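Local coordinates for sefir domain protein (Bacillus cereus F65185, PDB 5Y8E) that probably takes part in bacterial signalling by associating with other SEFIR domains, which resemble TIR domains in fold, at residues 102-107 / 111-116; 22-27 / 37-42. One frame throughout, in Å; residues are numbered along the deposited sequence. Where two conformers were deposited one is given.

Both contacts are short-range closures within one SEFIR domain, and they follow one another along the chain without nesting or crossing. Starting from the N terminus, interaction 2 comes first: helix 13-29 runs into strand 33-35, and residues 37-42 just after that strand return to the helix, closing a loop with nine residues between the two segments. Interaction 1 closes much later, where strand 100-108 turns back through a two-residue turn (109-110) into strand 111-112 and the segment that follows. Interactions 1 and 2 lie about 22 Å apart, centre to centre, on opposite sides of the chain's centre. Interaction 2 ties helix to loop, whereas interaction 1 ties a sheet strand to its own hairpin return.

Interaction 1 of 2, residues 102-107 / 111-116; sequences PISLGE and EYFLPD
Ser104 and Phe113 meet at the polar centre of this hairpin contact. In the Ser104 conformer described, one of two, OG lies 2.9 Å from Phe113 N and accepts its hydrogen, but the N-H...O angle of 127° marks the bond as weak. The same hydroxyl donates to Gly106 O, with Ser104 OG 2.8 Å from that oxygen and a C=O...donor angle of 167°, almost in line with the carbonyl. In this conformer one side chain thus joins the returning chain to the turn of its own segment; its torsion (chi1 -173°, OG opposite the backbone N) puts the oxygen beside the carbonyl carbon, within reach of both partners.

The Phe113 ring fills the tight part. Leu105 O approaches its edge near the ring plane, 3.2 Å from Phe113 CD2, while Glu107 CA sits over one face, 3.8 Å above the plane and displaced toward the rim. Within the two segments the ring meets the backbone of 105 to 107. An apolar touch, Pro102 CB to Leu114 CD1 at 3.6 Å, extends the buried side toward the start of the strand, though it too rests on one of two Leu114 conformers.

Toward solvent the contact becomes looser. Glu107 and Tyr112 form an antiparallel non-hydrogen-bonded pair, CA to CA 4.6 Å, yet their side chains diverge. Glu107 meets the other segment through CB, 3.2 Å from Glu111 O, and the rest of its chain extends away; Tyr112 rests its CB and the near part of its ring on Ser104.

The hairpin continues one strand of the central sheet: backbone bonds join Ile103 to strand 60-65 and Pro102 and Ser104 to Leu124 of strand 124-125. Phe113 touches Lys67 and Pro115 packs on Ala73, both of helix 67-75, and Leu105 reaches helix 13-29.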
# COMPACT_ATOMS: atom_id res chain seq x y z
N PRO A 102 1.99 -2.03 -4.72
CA PRO A 102 2.07 -3.14 -3.78
C PRO A 102 3.52 -3.41 -3.43
O PRO A 102 4.37 -3.44 -4.32
CB PRO A 102 1.50 -4.32 -4.58
CG PRO A 102 0.69 -3.67 -5.69
CD PRO A 102 1.49 -2.45 -6.04
N ILE A 103 3.81 -3.59 -2.14
CA ILE A 103 5.14 -3.97 -1.69
C ILE A 103 5.04 -5.34 -1.05
O ILE A 103 4.37 -5.50 -0.02
CB ILE A 103 5.70 -2.97 -0.65
CG1 ILE A 103 5.66 -1.53 -1.20
CG2 ILE A 103 7.13 -3.35 -0.25
CD1 ILE A 103 6.02 -0.47 -0.14
N SER A 104 5.67 -6.34 -1.65
CA SER A 104 5.63 -7.70 -1.12
C SER A 104 6.74 -7.93 -0.11
O SER A 104 7.93 -7.77 -0.42
CB SER A 104 5.74 -8.74 -2.25
OG SER A 104 5.53 -10.05 -1.76
N LEU A 105 6.35 -8.29 1.11
CA LEU A 105 7.32 -8.58 2.16
C LEU A 105 7.48 -10.08 2.22
O LEU A 105 6.74 -10.77 2.93
CB LEU A 105 6.83 -8.04 3.51
CG LEU A 105 6.53 -6.54 3.53
CD1 LEU A 105 6.26 -6.08 4.96
CD2 LEU A 105 7.67 -5.75 2.92
N GLY A 106 8.42 -10.61 1.45
CA GLY A 106 8.61 -12.04 1.38
C GLY A 106 7.78 -12.67 0.27
O GLY A 106 7.13 -11.97 -0.51
N GLU A 107 7.81 -13.99 0.21
CA GLU A 107 7.15 -14.72 -0.86
C GLU A 107 6.80 -16.13 -0.43
O GLU A 107 7.27 -16.62 0.60
CB GLU A 107 8.06 -14.77 -2.09
CG GLU A 107 9.36 -15.51 -1.83
CD GLU A 107 10.20 -15.67 -3.08
OE1 GLU A 107 10.19 -16.77 -3.66
OE2 GLU A 107 10.85 -14.68 -3.48
N GLU A 111 6.20 -17.04 -5.38
CA GLU A 111 5.44 -15.86 -5.79
C GLU A 111 5.28 -14.84 -4.68
O GLU A 111 5.25 -15.18 -3.50
CB GLU A 111 4.05 -16.26 -6.29
CG GLU A 111 4.08 -17.20 -7.47
CD GLU A 111 3.08 -18.32 -7.31
OE1 GLU A 111 1.90 -18.03 -7.02
OE2 GLU A 111 3.48 -19.50 -7.47
N TYR A 112 5.17 -13.58 -5.09
CA TYR A 112 4.94 -12.47 -4.17
C TYR A 112 3.62 -12.59 -3.42
O TYR A 112 2.62 -13.09 -3.96
CB TYR A 112 4.96 -11.14 -4.93
CG TYR A 112 6.33 -10.74 -5.41
CD1 TYR A 112 7.46 -11.07 -4.68
CD2 TYR A 112 6.49 -10.03 -6.60
CE1 TYR A 112 8.71 -10.71 -5.11
CE2 TYR A 112 7.74 -9.66 -7.04
CZ TYR A 112 8.84 -10.00 -6.29
OH TYR A 112 10.10 -9.64 -6.71
N PHE A 113 3.63 -12.14 -2.17
CA PHE A 113 2.40 -11.95 -1.44
C PHE A 113 1.65 -10.82 -2.12
O PHE A 113 2.05 -9.66 -2.04
CB PHE A 113 2.68 -11.63 0.02
CG PHE A 113 3.30 -12.77 0.78
CD1 PHE A 113 2.70 -14.03 0.77
CD2 PHE A 113 4.48 -12.59 1.49
CE1 PHE A 113 3.27 -15.08 1.47
CE2 PHE A 113 5.05 -13.64 2.18
CZ PHE A 113 4.45 -14.88 2.17
N LEU A 114 0.61 -11.20 -2.84
CA LEU A 114 -0.25 -10.27 -3.55
C LEU A 114 -1.65 -10.85 -3.43
O LEU A 114 -1.84 -12.05 -3.64
CB LEU A 114 0.16 -10.18 -5.02
CG LEU A 114 -0.03 -8.88 -5.78
CD1 LEU A 114 0.61 -7.74 -5.02
CD2 LEU A 114 0.60 -8.98 -7.16
N PRO A 115 -2.64 -10.01 -3.08
CA PRO A 115 -4.00 -10.55 -3.00
C PRO A 115 -4.45 -11.09 -4.36
O PRO A 115 -4.00 -10.56 -5.38
CB PRO A 115 -4.83 -9.33 -2.61
CG PRO A 115 -3.88 -8.47 -1.84
CD PRO A 115 -2.56 -8.62 -2.58
N ASP A 116 -5.29 -12.13 -4.35
CA ASP A 116 -5.71 -12.84 -5.56
C ASP A 116 -6.32 -11.93 -6.62
O ASP A 116 -6.18 -12.16 -7.82
CB ASP A 116 -6.76 -13.91 -5.22
CG ASP A 116 -6.21 -15.07 -4.43
OD1 ASP A 116 -5.01 -15.40 -4.60
OD2 ASP A 116 -6.98 -15.67 -3.65

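Interaction 2 of 2, residues 22-27 / 37-42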
# COMPACT_ATOMS: atom_id res chain seq x y z
N LEU A 22 8.83 3.34 7.96
CA LEU A 22 8.74 3.64 6.52
C LEU A 22 8.02 4.96 6.29
O LEU A 22 8.45 5.78 5.48
CB LEU A 22 8.02 2.51 5.78
CG LEU A 22 8.00 2.71 4.26
CD1 LEU A 22 9.43 2.60 3.72
CD2 LEU A 22 7.09 1.71 3.60
N ALA A 23 6.94 5.19 7.01
CA ALA A 23 6.20 6.42 6.89
C ALA A 23 7.07 7.65 7.22
O ALA A 23 7.10 8.62 6.54
CB ALA A 23 5.00 6.37 7.80
N ASN A 24 7.82 7.51 8.30
CA ASN A 24 8.68 8.60 8.73
C ASN A 24 9.74 8.83 7.69
O ASN A 24 10.05 9.91 7.37
CB ASN A 24 9.27 8.34 10.09
CG ASN A 24 8.37 8.82 11.21
OD1 ASN A 24 8.05 9.94 11.30
ND2 ASN A 24 7.95 7.94 12.01
N LYS A 25 10.29 7.77 7.20
CA LYS A 25 11.39 7.85 6.25
C LYS A 25 10.95 8.56 4.96
O LYS A 25 11.61 9.39 4.44
CB LYS A 25 11.93 6.47 5.95
CG LYS A 25 13.16 6.46 5.07
CD LYS A 25 13.78 5.10 4.95
CE LYS A 25 15.02 5.07 4.11
NZ LYS A 25 15.53 3.72 3.84
N LEU A 26 9.78 8.15 4.49
CA LEU A 26 9.21 8.75 3.29
C LEU A 26 9.03 10.26 3.42
O LEU A 26 9.29 10.96 2.50
CB LEU A 26 7.87 8.11 2.92
CG LEU A 26 7.90 6.71 2.34
CD1 LEU A 26 6.53 6.05 2.34
CD2 LEU A 26 8.53 6.68 1.02
N MET A 27 8.58 10.70 4.57
CA MET A 27 8.37 12.12 4.77
C MET A 27 9.72 12.84 4.93
O MET A 27 9.91 13.91 4.46
CB MET A 27 7.44 12.40 5.94
CG MET A 27 6.00 11.99 5.66
SD MET A 27 4.76 12.87 6.70
CE MET A 27 5.07 14.48 6.19
N ASP A 37 -2.76 5.85 9.49
CA ASP A 37 -3.82 5.71 10.49
C ASP A 37 -3.43 6.18 11.90
O ASP A 37 -4.20 6.87 12.58
CB ASP A 37 -4.37 4.27 10.52
CG ASP A 37 -3.29 3.22 10.79
OD1 ASP A 37 -2.08 3.55 10.89
OD2 ASP A 37 -3.65 2.03 10.89
N ARG A 38 -2.23 5.84 12.33
CA ARG A 38 -1.84 6.15 13.70
C ARG A 38 -1.61 7.64 13.96
O ARG A 38 -1.83 8.12 15.07
CB ARG A 38 -0.66 5.30 14.13
CG ARG A 38 -1.01 3.83 14.05
CD ARG A 38 0.19 2.97 14.28
NE ARG A 38 0.71 3.12 15.63
CZ ARG A 38 1.90 2.66 16.01
NH1 ARG A 38 2.66 2.04 15.12
NH2 ARG A 38 2.32 2.82 17.26
N TRP A 39 -1.21 8.36 12.91
CA TRP A 39 -1.03 9.80 13.02
C TRP A 39 -2.37 10.52 13.07
O TRP A 39 -2.46 11.67 13.49
CB TRP A 39 -0.19 10.33 11.85
CG TRP A 39 1.27 9.94 11.95
CD1 TRP A 39 1.93 9.53 13.08
CD2 TRP A 39 2.23 9.93 10.89
NE1 TRP A 39 3.25 9.27 12.78
CE2 TRP A 39 3.46 9.50 11.44
CE3 TRP A 39 2.18 10.24 9.53
CZ2 TRP A 39 4.62 9.38 10.67
CZ3 TRP A 39 3.33 10.12 8.77
CH2 TRP A 39 4.53 9.69 9.34
N HIS A 40 -3.42 9.81 12.63
CA HIS A 40 -4.78 10.33 12.66
C HIS A 40 -5.59 9.76 13.81
O HIS A 40 -6.75 10.13 14.00
CB HIS A 40 -5.48 10.03 11.33
CG HIS A 40 -5.00 10.88 10.19
ND1 HIS A 40 -5.64 12.02 9.78
CD2 HIS A 40 -3.92 10.74 9.38
CE1 HIS A 40 -4.98 12.56 8.77
NE2 HIS A 40 -3.94 11.80 8.50
N GLY A 41 -4.99 8.87 14.59
CA GLY A 41 -5.66 8.28 15.74
C GLY A 41 -6.95 7.56 15.40
O GLY A 41 -7.94 7.65 16.13
N VAL A 42 -6.94 6.86 14.27
CA VAL A 42 -8.13 6.20 13.76
C VAL A 42 -8.68 5.15 14.74
O VAL A 42 -7.95 4.26 15.19
CB VAL A 42 -7.87 5.58 12.38
CG1 VAL A 42 -9.14 4.93 11.82
CG2 VAL A 42 -7.35 6.66 11.42
O HOH W 1 5.85 8.98 14.30
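Trp39 presents the outer rim of its six-membered ring to helix residues Ala23, Asn24 and Met27. Ala23 CB lies 3.7 Å from Trp39 CH2, approaching obliquely. Met27 meets the next carbon: its SD is 3.7 Å from Trp39 CZ3, and the sulfur stands 58° off the ring normal, which identifies an oblique Met-aromatic contact. The Met27 chain bends at its last torsion (chi3 62°) and runs alongside the indole, head to tail with it.

On the remaining side, Asn24 OD1 is 3.5 Å from Trp39 CZ2. Its CG lies in the indole plane at the edge, but the amide is turned by 62° against the ring. No direct hydrogen bond joins the segments; instead a water, also in the indole plane, accepts from Trp39 NE1 at 3.0 Å and from Asn24 ND2 at 3.3 Å. That bridge satisfies the indole N-H and links the two polar groups along the exposed margin, whereas Ala23 is buried.

The Trp39 backbone belongs to a compact turn in which Asp37 O accepts from both His40 N and Val42 N. Asp37 itself is held by Tyr8 and Trp10. Parallel neighbouring strands 3-7 and 33-35 with helix 13-29 make a beta-alpha-beta crossover, and Trp39, just after the second strand, packs on the crossover helix. That helix covers Val34 through Ala23, Leu26 and Met27, and Leu22 and Leu26 pack against helix 131-143.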